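PDB 7M13: GDP-L-fucose synthase from Campylobacter jejuni subsp. jejuni serotype O:2, which probably catalyses an NADPH-dependent reduction of a GDP-linked keto sugar, making GDP-D-glycero-L-gluco-heptose for the capsular polysaccharide. Local coordinates for residues R270-D284 against L318-H331. Numbering follows the deposited sequence.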
ATOM      1  N   ARG B 270     -23.722   5.101   3.185  1.00 41.02           N
ATOM      2  CA  ARG B 270     -22.337   5.603   2.966  1.00 43.92           C
ATOM      3  C   ARG B 270     -21.735   4.760   1.841  1.00 40.83           C
ATOM      4  O   ARG B 270     -22.173   3.617   1.701  1.00 39.04           O
ATOM      5  CB  ARG B 270     -21.501   5.503   4.251  1.00 43.61           C
ATOM      6  CG  ARG B 270     -21.766   6.604   5.272  1.00 51.07           C
ATOM      7  CD  ARG B 270     -20.877   6.525   6.509  1.00 49.78           C
ATOM      8  NE  ARG B 270     -20.733   7.802   7.209  1.00 50.80           N
ATOM      9  CZ  ARG B 270     -21.319   8.122   8.366  1.00 52.85           C
ATOM     10  NH1 ARG B 270     -22.106   7.260   8.987  1.00 60.94           N
ATOM     11  NH2 ARG B 270     -21.108   9.308   8.911  1.00 51.50           N
ATOM     12  N   LYS B 271     -20.788   5.307   1.069  1.00 34.23           N
ATOM     13  CA  LYS B 271     -20.057   4.563   0.007  1.00 36.11           C
ATOM     14  C   LYS B 271     -19.258   3.410   0.655  1.00 27.85           C
ATOM     15  O   LYS B 271     -18.911   3.530   1.858  1.00 24.66           O
ATOM     16  CB  LYS B 271     -19.186   5.544  -0.787  1.00 40.04           C
ATOM     17  CG  LYS B 271     -19.964   6.579  -1.592  1.00 45.48           C
ATOM     18  CD  LYS B 271     -19.240   7.902  -1.765  1.00 52.80           C
ATOM     19  CE  LYS B 271     -17.916   7.776  -2.495  1.00 54.20           C
ATOM     20  NZ  LYS B 271     -17.525   9.061  -3.124  1.00 56.38           N
ATOM     21  N   SER B 272     -19.025   2.321  -0.096  1.00 24.14           N
ATOM     22  CA  SER B 272     -18.163   1.169   0.279  1.00 21.37           C
ATOM     23  C   SER B 272     -16.703   1.544  -0.018  1.00 19.08           C
ATOM     24  O   SER B 272     -16.027   0.855  -0.764  1.00 18.83           O
ATOM     25  CB  SER B 272     -18.593  -0.076  -0.409  1.00 23.53           C
ATOM     26  OG  SER B 272     -19.821  -0.516   0.180  1.00 23.40           O
ATOM     27  N   LYS B 273     -16.273   2.660   0.548  1.00 16.56           N
ATOM     28  CA  LYS B 273     -14.896   3.188   0.469  1.00 15.47           C
ATOM     29  C   LYS B 273     -14.758   4.112   1.662  1.00 14.07           C
ATOM     30  O   LYS B 273     -15.783   4.654   2.122  1.00 14.90           O
ATOM     31  CB  LYS B 273     -14.625   3.977  -0.815  1.00 19.55           C
ATOM     32  CG  LYS B 273     -13.171   4.305  -1.066  1.00 25.24           C
ATOM     33  CD  LYS B 273     -12.960   4.942  -2.446  1.00 33.70           C
ATOM     34  CE  LYS B 273     -13.495   6.355  -2.530  1.00 32.68           C
ATOM     35  NZ  LYS B 273     -12.950   7.064  -3.715  1.00 38.07           N
ATOM     36  N   ASN B 274     -13.539   4.333   2.144  1.00 12.48           N
ATOM     37  CA  ASN B 274     -13.273   5.222   3.287  1.00 12.74           C
ATOM     38  C   ASN B 274     -14.129   4.768   4.470  1.00 14.28           C
ATOM     39  O   ASN B 274     -14.750   5.604   5.173  1.00 14.59           O
ATOM     40  CB  ASN B 274     -13.503   6.680   2.896  1.00 13.16           C
ATOM     41  CG  ASN B 274     -12.517   7.129   1.835  1.00 14.71           C
ATOM     42  OD1 ASN B 274     -11.335   6.805   1.894  1.00 14.86           O
ATOM     43  ND2 ASN B 274     -12.993   7.900   0.867  1.00 15.42           N
ATOM     44  N   THR B 275     -14.119   3.470   4.730  1.00 10.89           N
ATOM     45  CA  THR B 275     -14.852   2.872   5.865  1.00 11.55           C
ATOM     46  C   THR B 275     -14.039   2.806   7.139  1.00 11.39           C
ATOM     47  O   THR B 275     -14.549   2.243   8.126  1.00 13.86           O
ATOM     48  CB  THR B 275     -15.419   1.511   5.495  1.00 12.05           C
ATOM     49  OG1 THR B 275     -14.368   0.624   5.115  1.00 13.09           O
ATOM     50  CG2 THR B 275     -16.466   1.615   4.419  1.00 12.68           C
ATOM     51  N   HIS B 276     -12.814   3.326   7.130  1.00 11.43           N
ATOM     52  CA  HIS B 276     -12.067   3.580   8.373  1.00 11.15           C
ATOM     53  C   HIS B 276     -12.794   4.646   9.187  1.00 11.53           C
ATOM     54  O   HIS B 276     -13.669   5.366   8.638  1.00 12.12           O
ATOM     55  CB  HIS B 276     -10.628   3.985   8.077  1.00 11.45           C
ATOM     56  CG  HIS B 276     -10.463   5.152   7.188  1.00 11.39           C
ATOM     57  ND1 HIS B 276     -10.657   5.080   5.843  1.00 12.96           N
ATOM     58  CD2 HIS B 276     -10.147   6.440   7.484  1.00 12.17           C
ATOM     59  CE1 HIS B 276     -10.452   6.285   5.319  1.00 13.74           C
ATOM     60  NE2 HIS B 276     -10.142   7.132   6.308  1.00 12.36           N
ATOM     61  N   ILE B 277     -12.472   4.732  10.474  1.00 11.18           N
ATOM     62  CA  ILE B 277     -13.161   5.691  11.387  1.00 10.67           C
ATOM     63  C   ILE B 277     -12.105   6.459  12.148  1.00 11.60           C
ATOM     64  O   ILE B 277     -11.312   5.854  12.873  1.00 11.32           O
ATOM     65  CB  ILE B 277     -14.058   4.945  12.387  1.00 11.63           C
ATOM     66  CG1 ILE B 277     -14.885   3.820  11.763  1.00 13.92           C
ATOM     67  CG2 ILE B 277     -14.910   5.939  13.142  1.00 14.67           C
ATOM     68  CD1 ILE B 277     -15.541   2.939  12.786  1.00 13.47           C
ATOM     69  N   ASN B 278     -12.194   7.772  12.120  1.00  9.65           N
ATOM     70  CA  ASN B 278     -11.300   8.594  12.956  1.00 10.64           C
ATOM     71  C   ASN B 278     -11.754   8.510  14.426  1.00 10.75           C
ATOM     72  O   ASN B 278     -12.950   8.499  14.694  1.00 13.12           O
ATOM     73  CB  ASN B 278     -11.348  10.054  12.553  1.00 10.15           C
ATOM     74  CG  ASN B 278     -10.800  10.296  11.179  1.00 10.91           C
ATOM     75  OD1 ASN B 278      -9.978   9.525  10.667  1.00 12.52           O
ATOM     76  ND2 ASN B 278     -11.239  11.418  10.592  1.00 14.53           N
ATOM     77  N   ILE B 279     -10.797   8.462  15.333  1.00 11.94           N
ATOM     78  CA  ILE B 279     -11.099   8.514  16.782  1.00 12.62           C
ATOM     79  C   ILE B 279     -10.263   9.651  17.366  1.00 12.96           C
ATOM     80  O   ILE B 279      -9.253  10.056  16.778  1.00 14.15           O
ATOM     81  CB  ILE B 279     -10.878   7.156  17.476  1.00 13.29           C
ATOM     82  CG1 ILE B 279      -9.437   6.663  17.420  1.00 15.31           C
ATOM     83  CG2 ILE B 279     -11.847   6.125  16.921  1.00 14.64           C
ATOM     84  CD1 ILE B 279      -9.157   5.437  18.256  1.00 15.02           C
ATOM     85  N   GLY B 280     -10.713  10.173  18.490  1.00 14.13           N
ATOM     86  CA  GLY B 280     -10.084  11.375  19.045  1.00 14.28           C
ATOM     87  C   GLY B 280     -11.066  12.087  19.946  1.00 15.42           C
ATOM     88  O   GLY B 280     -12.146  11.591  20.186  1.00 16.86           O
ATOM     89  N   THR B 281     -10.670  13.259  20.413  1.00 18.53           N
ATOM     90  CA  THR B 281     -11.512  14.072  21.318  1.00 18.96           C
ATOM     91  C   THR B 281     -12.163  15.226  20.554  1.00 19.47           C
ATOM     92  O   THR B 281     -13.048  15.837  21.134  1.00 22.94           O
ATOM     93  CB  THR B 281     -10.679  14.610  22.487  1.00 19.29           C
ATOM     94  OG1 THR B 281      -9.725  15.533  21.965  1.00 23.11           O
ATOM     95  CG2 THR B 281      -9.984  13.523  23.276  1.00 19.38           C
ATOM     96  N   GLY B 282     -11.720  15.507  19.332  1.00 21.83           N
ATOM     97  CA  GLY B 282     -12.324  16.517  18.449  1.00 21.99           C
ATOM     98  C   GLY B 282     -11.792  17.901  18.738  1.00 21.54           C
ATOM     99  O   GLY B 282     -12.219  18.857  18.084  1.00 25.87           O
ATOM    100  N   ILE B 283     -10.832  18.000  19.653  1.00 22.04           N
ATOM    101  CA  ILE B 283     -10.329  19.294  20.181  1.00 22.03           C
ATOM    102  C   ILE B 283      -8.813  19.266  20.083  1.00 20.04           C
ATOM    103  O   ILE B 283      -8.202  18.218  20.450  1.00 20.14           O
ATOM    104  CB  ILE B 283     -10.805  19.478  21.635  1.00 27.29           C
ATOM    105  CG1 ILE B 283     -12.336  19.435  21.728  1.00 35.32           C
ATOM    106  CG2 ILE B 283     -10.237  20.764  22.209  1.00 33.57           C
ATOM    107  CD1 ILE B 283     -12.887  18.794  22.989  1.00 40.35           C
ATOM    108  N   ASP B 284      -8.188  20.340  19.620  1.00 19.69           N
ATOM    109  CA  ASP B 284      -6.715  20.427  19.641  1.00 20.04           C
ATOM    110  C   ASP B 284      -6.281  21.607  20.514  1.00 18.12           C
ATOM    111  O   ASP B 284      -7.164  22.401  20.930  1.00 22.66           O
ATOM    112  CB  ASP B 284      -6.104  20.473  18.246  1.00 21.07           C
ATOM    113  CG  ASP B 284      -6.449  21.670  17.385  1.00 22.16           C
ATOM    114  OD1 ASP B 284      -7.200  22.546  17.855  1.00 24.04           O
ATOM    115  OD2 ASP B 284      -5.968  21.681  16.227  1.00 25.71           O
ATOM    116  N   LEU B 318      -5.868  17.588  13.232  1.00 15.56           N
ATOM    117  CA  LEU B 318      -7.005  17.355  14.134  1.00 15.86           C
ATOM    118  C   LEU B 318      -7.994  16.503  13.366  1.00 15.56           C
ATOM    119  O   LEU B 318      -8.390  16.942  12.263  1.00 16.64           O
ATOM    120  CB  LEU B 318      -7.634  18.718  14.478  1.00 16.80           C
ATOM    121  CG  LEU B 318      -8.977  18.671  15.195  1.00 17.95           C
ATOM    122  CD1 LEU B 318      -8.858  17.953  16.517  1.00 18.59           C
ATOM    123  CD2 LEU B 318      -9.523  20.077  15.383  1.00 18.50           C
ATOM    124  N   MET B 319      -8.422  15.396  13.954  1.00 13.83           N
ATOM    125  CA  MET B 319      -9.463  14.543  13.331  1.00 13.73           C
ATOM    126  C   MET B 319     -10.842  15.193  13.416  1.00 13.96           C
ATOM    127  O   MET B 319     -11.216  15.694  14.476  1.00 15.98           O
ATOM    128  CB  MET B 319      -9.555  13.179  14.003  1.00 14.98           C
ATOM    129  CG  MET B 319      -8.344  12.284  13.851  1.00 14.51           C
ATOM    130  SD  MET B 319      -7.722  12.218  12.173  1.00 14.97           S
ATOM    131  CE  MET B 319      -6.580  10.854  12.397  1.00 13.81           C
ATOM    132  N   ASP B 320     -11.642  15.048  12.374  1.00 14.14           N
ATOM    133  CA  ASP B 320     -13.109  15.209  12.434  1.00 12.88           C
ATOM    134  C   ASP B 320     -13.657  13.891  12.975  1.00 14.28           C
ATOM    135  O   ASP B 320     -13.448  12.869  12.291  1.00 12.41           O
ATOM    136  CB  ASP B 320     -13.652  15.546  11.049  1.00 13.80           C
ATOM    137  CG  ASP B 320     -15.122  15.922  11.065  1.00 14.56           C
ATOM    138  OD1 ASP B 320     -15.847  15.416  11.935  1.00 15.76           O
ATOM    139  OD2 ASP B 320     -15.527  16.750  10.245  1.00 17.24           O
ATOM    140  N   CYS B 321     -14.214  13.898  14.182  1.00 13.33           N
ATOM    141  CA  CYS B 321     -14.762  12.690  14.835  1.00 16.02           C
ATOM    142  C   CYS B 321     -16.279  12.623  14.688  1.00 13.28           C
ATOM    143  O   CYS B 321     -16.935  11.905  15.465  1.00 13.62           O
ATOM    144  CB  CYS B 321     -14.321  12.649  16.282  1.00 16.22           C
ATOM    145  SG  CYS B 321     -12.541  12.315  16.431  1.00 20.52           S
ATOM    146  N   SER B 322     -16.869  13.339  13.742  1.00 13.07           N
ATOM    147  CA  SER B 322     -18.338  13.294  13.526  1.00 13.43           C
ATOM    148  C   SER B 322     -18.825  11.858  13.277  1.00 12.68           C
ATOM    149  O   SER B 322     -19.898  11.456  13.770  1.00 13.48           O
ATOM    150  CB  SER B 322     -18.765  14.222  12.409  1.00 13.58           C
ATOM    151  OG  SER B 322     -18.384  15.560  12.697  1.00 15.98           O
ATOM    152  N   LYS B 323     -18.065  11.034  12.539  1.00 12.53           N
ATOM    153  CA  LYS B 323     -18.565   9.700  12.154  1.00 13.10           C
ATOM    154  C   LYS B 323     -18.589   8.799  13.397  1.00 12.47           C
ATOM    155  O   LYS B 323     -19.595   8.142  13.639  1.00 13.58           O
ATOM    156  CB  LYS B 323     -17.688   9.149  11.036  1.00 15.21           C
ATOM    157  CG  LYS B 323     -18.016   7.764  10.559  1.00 16.40           C
ATOM    158  CD  LYS B 323     -16.963   7.375   9.513  1.00 19.35           C
ATOM    159  CE  LYS B 323     -17.210   6.097   8.776  1.00 24.22           C
ATOM    160  NZ  LYS B 323     -16.230   6.045   7.662  1.00 16.68           N
ATOM    161  N   ILE B 324     -17.529   8.793  14.206  1.00 11.81           N
ATOM    162  CA  ILE B 324     -17.575   7.955  15.428  1.00 12.16           C
ATOM    163  C   ILE B 324     -18.642   8.480  16.361  1.00 12.59           C
ATOM    164  O   ILE B 324     -19.304   7.674  17.001  1.00 12.97           O
ATOM    165  CB  ILE B 324     -16.205   7.777  16.093  1.00 12.64           C
ATOM    166  CG1 ILE B 324     -16.264   6.709  17.196  1.00 13.29           C
ATOM    167  CG2 ILE B 324     -15.619   9.070  16.610  1.00 12.50           C
ATOM    168  CD1 ILE B 324     -16.514   5.281  16.715  1.00 14.69           C
ATOM    169  N   HIS B 325     -18.811   9.789  16.475  1.00 12.70           N
ATOM    170  CA  HIS B 325     -19.917  10.315  17.324  1.00 12.04           C
ATOM    171  C   HIS B 325     -21.262   9.777  16.836  1.00 13.46           C
ATOM    172  O   HIS B 325     -22.067   9.354  17.688  1.00 14.98           O
ATOM    173  CB  HIS B 325     -19.924  11.838  17.325  1.00 12.94           C
ATOM    174  CG  HIS B 325     -18.746  12.436  17.981  1.00 13.75           C
ATOM    175  ND1 HIS B 325     -18.421  13.744  17.744  1.00 15.02           N
ATOM    176  CD2 HIS B 325     -17.812  11.940  18.828  1.00 13.46           C
ATOM    177  CE1 HIS B 325     -17.348  14.045  18.435  1.00 13.86           C
ATOM    178  NE2 HIS B 325     -16.953  12.945  19.125  1.00 14.46           N
ATOM    179  N   SER B 326     -21.481   9.723  15.531  1.00 15.41           N
ATOM    180  CA  SER B 326     -22.749   9.276  14.903  1.00 15.39           C
ATOM    181  C   SER B 326     -22.982   7.796  15.187  1.00 18.09           C
ATOM    182  O   SER B 326     -24.141   7.351  15.207  1.00 18.71           O
ATOM    183  CB  SER B 326     -22.745   9.580  13.419  1.00 16.44           C
ATOM    184  OG  SER B 326     -21.980   8.642  12.668  1.00 21.72           O
ATOM    185  N   LEU B 327     -21.888   7.050  15.399  1.00 15.84           N
ATOM    186  CA  LEU B 327     -21.922   5.589  15.636  1.00 16.21           C
ATOM    187  C   LEU B 327     -22.036   5.320  17.131  1.00 17.13           C
ATOM    188  O   LEU B 327     -22.209   4.139  17.470  1.00 17.81           O
ATOM    189  CB  LEU B 327     -20.677   4.940  15.036  1.00 18.13           C
ATOM    190  CG  LEU B 327     -20.656   4.915  13.513  1.00 18.21           C
ATOM    191  CD1 LEU B 327     -19.272   4.579  12.992  1.00 16.44           C
ATOM    192  CD2 LEU B 327     -21.653   3.884  12.998  1.00 19.79           C
ATOM    193  N   GLY B 328     -22.023   6.371  17.950  1.00 15.24           N
ATOM    194  CA  GLY B 328     -22.460   6.285  19.352  1.00 14.84           C
ATOM    195  C   GLY B 328     -21.347   6.271  20.374  1.00 17.27           C
ATOM    196  O   GLY B 328     -21.622   5.878  21.533  1.00 20.15           O
ATOM    197  N   TRP B 329     -20.153   6.743  20.028  1.00 15.86           N
ATOM    198  CA  TRP B 329     -19.048   6.891  20.994  1.00 14.89           C
ATOM    199  C   TRP B 329     -18.507   8.319  20.974  1.00 14.86           C
ATOM    200  O   TRP B 329     -18.288   8.882  19.884  1.00 15.97           O
ATOM    201  CB  TRP B 329     -17.906   5.887  20.729  1.00 13.37           C
ATOM    202  CG  TRP B 329     -16.765   6.071  21.688  1.00 14.51           C
ATOM    203  CD1 TRP B 329     -16.617   5.431  22.887  1.00 16.68           C
ATOM    204  CD2 TRP B 329     -15.655   6.980  21.596  1.00 15.36           C
ATOM    205  NE1 TRP B 329     -15.485   5.871  23.513  1.00 16.58           N
ATOM    206  CE2 TRP B 329     -14.854   6.790  22.741  1.00 16.02           C
ATOM    207  CE3 TRP B 329     -15.197   7.861  20.608  1.00 14.74           C
ATOM    208  CZ2 TRP B 329     -13.676   7.506  22.961  1.00 16.47           C
ATOM    209  CZ3 TRP B 329     -14.036   8.568  20.826  1.00 16.48           C
ATOM    210  CH2 TRP B 329     -13.264   8.360  21.967  1.00 18.37           C
ATOM    211  N   LYS B 330     -18.239   8.860  22.147  1.00 16.53           N
ATOM    212  CA  LYS B 330     -17.425  10.083  22.288  1.00 14.94           C
ATOM    213  C   LYS B 330     -16.541   9.927  23.502  1.00 17.69           C
ATOM    214  O   LYS B 330     -16.810   9.090  24.393  1.00 18.91           O
ATOM    215  CB  LYS B 330     -18.291  11.349  22.346  1.00 18.26           C
ATOM    216  CG  LYS B 330     -19.303  11.351  23.472  1.00 20.30           C
ATOM    217  CD  LYS B 330     -20.328  12.450  23.351  1.00 23.68           C
ATOM    218  CE  LYS B 330     -21.055  12.662  24.660  1.00 26.54           C
ATOM    219  NZ  LYS B 330     -20.304  13.600  25.523  1.00 29.07           N
ATOM    220  N   HIS B 331     -15.491  10.715  23.515  1.00 17.38           N
ATOM    221  CA  HIS B 331     -14.431  10.619  24.524  1.00 17.14           C
ATOM    222  C   HIS B 331     -14.974  11.047  25.894  1.00 19.01           C
ATOM    223  O   HIS B 331     -15.896  11.863  25.944  1.00 20.06           O
ATOM    224  CB  HIS B 331     -13.257  11.473  24.095  1.00 17.31           C
ATOM    225  CG  HIS B 331     -13.486  12.922  24.281  1.00 19.69           C
ATOM    226  ND1 HIS B 331     -14.209  13.676  23.394  1.00 20.87           N
ATOM    227  CD2 HIS B 331     -13.026  13.761  25.235  1.00 22.20           C
ATOM    228  CE1 HIS B 331     -14.235  14.930  23.826  1.00 20.59           C
ATOM    229  NE2 HIS B 331     -13.526  15.000  24.956  1.00 21.78           N
TER
HETATM  230  O   HOH W   1     -23.711   6.645  11.654  1.00 38.00           O
HETATM  231  O   HOH W   2     -14.976   9.801  13.260  1.00 11.85           O
HETATM  232  O   HOH W   3     -14.861  12.343  20.948  1.00 17.56           O
HETATM  233  O   HOH W   4     -12.752  18.060  15.417  1.00 23.91           O
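Lys323 projects from the short helix 322-326 like a peg driven along the groove beside strand 277-278. Its CG stands anti to the backbone N (chi1 177°) and the chain stays extended beyond, which carries NZ to the carbonyl of His276, a hydrogen bond of 2.8 Å between NZ and O. The Arg270 guanidinium lays one face over the aliphatic stem, NH2 lying 3.8 Å from Lys323 CG, while its edge reaches Ser326 OG through a water. The next residue, Ile324, presses its CB against Ile277 CG2 at 3.7 Å, crossing at about a right angle. Asn278 also faces 318-331: ND2 donates to Asp320 O (3.1 Å, 168° at the hydrogen), with Met319 SD against the amide and Tyr115 binding OD1. Gly280, lacking a side chain, forms a hollow that Cys321 SG fills, 3.5 Å from Gly280 N. At the far end Thr281 CB sits 3.6 Å over the His331 ring centroid, a CH-pi contact. The helix thus packs against strand 277-278, parallel to strand 162-171 in the Rossmann-type sheet. The chemistry implies a joint sealed by apolar branches and tied by side chains to backbone carbonyls; waters bridge several polar groups, but Gly280 N is buried without a hydrogen-bond partner.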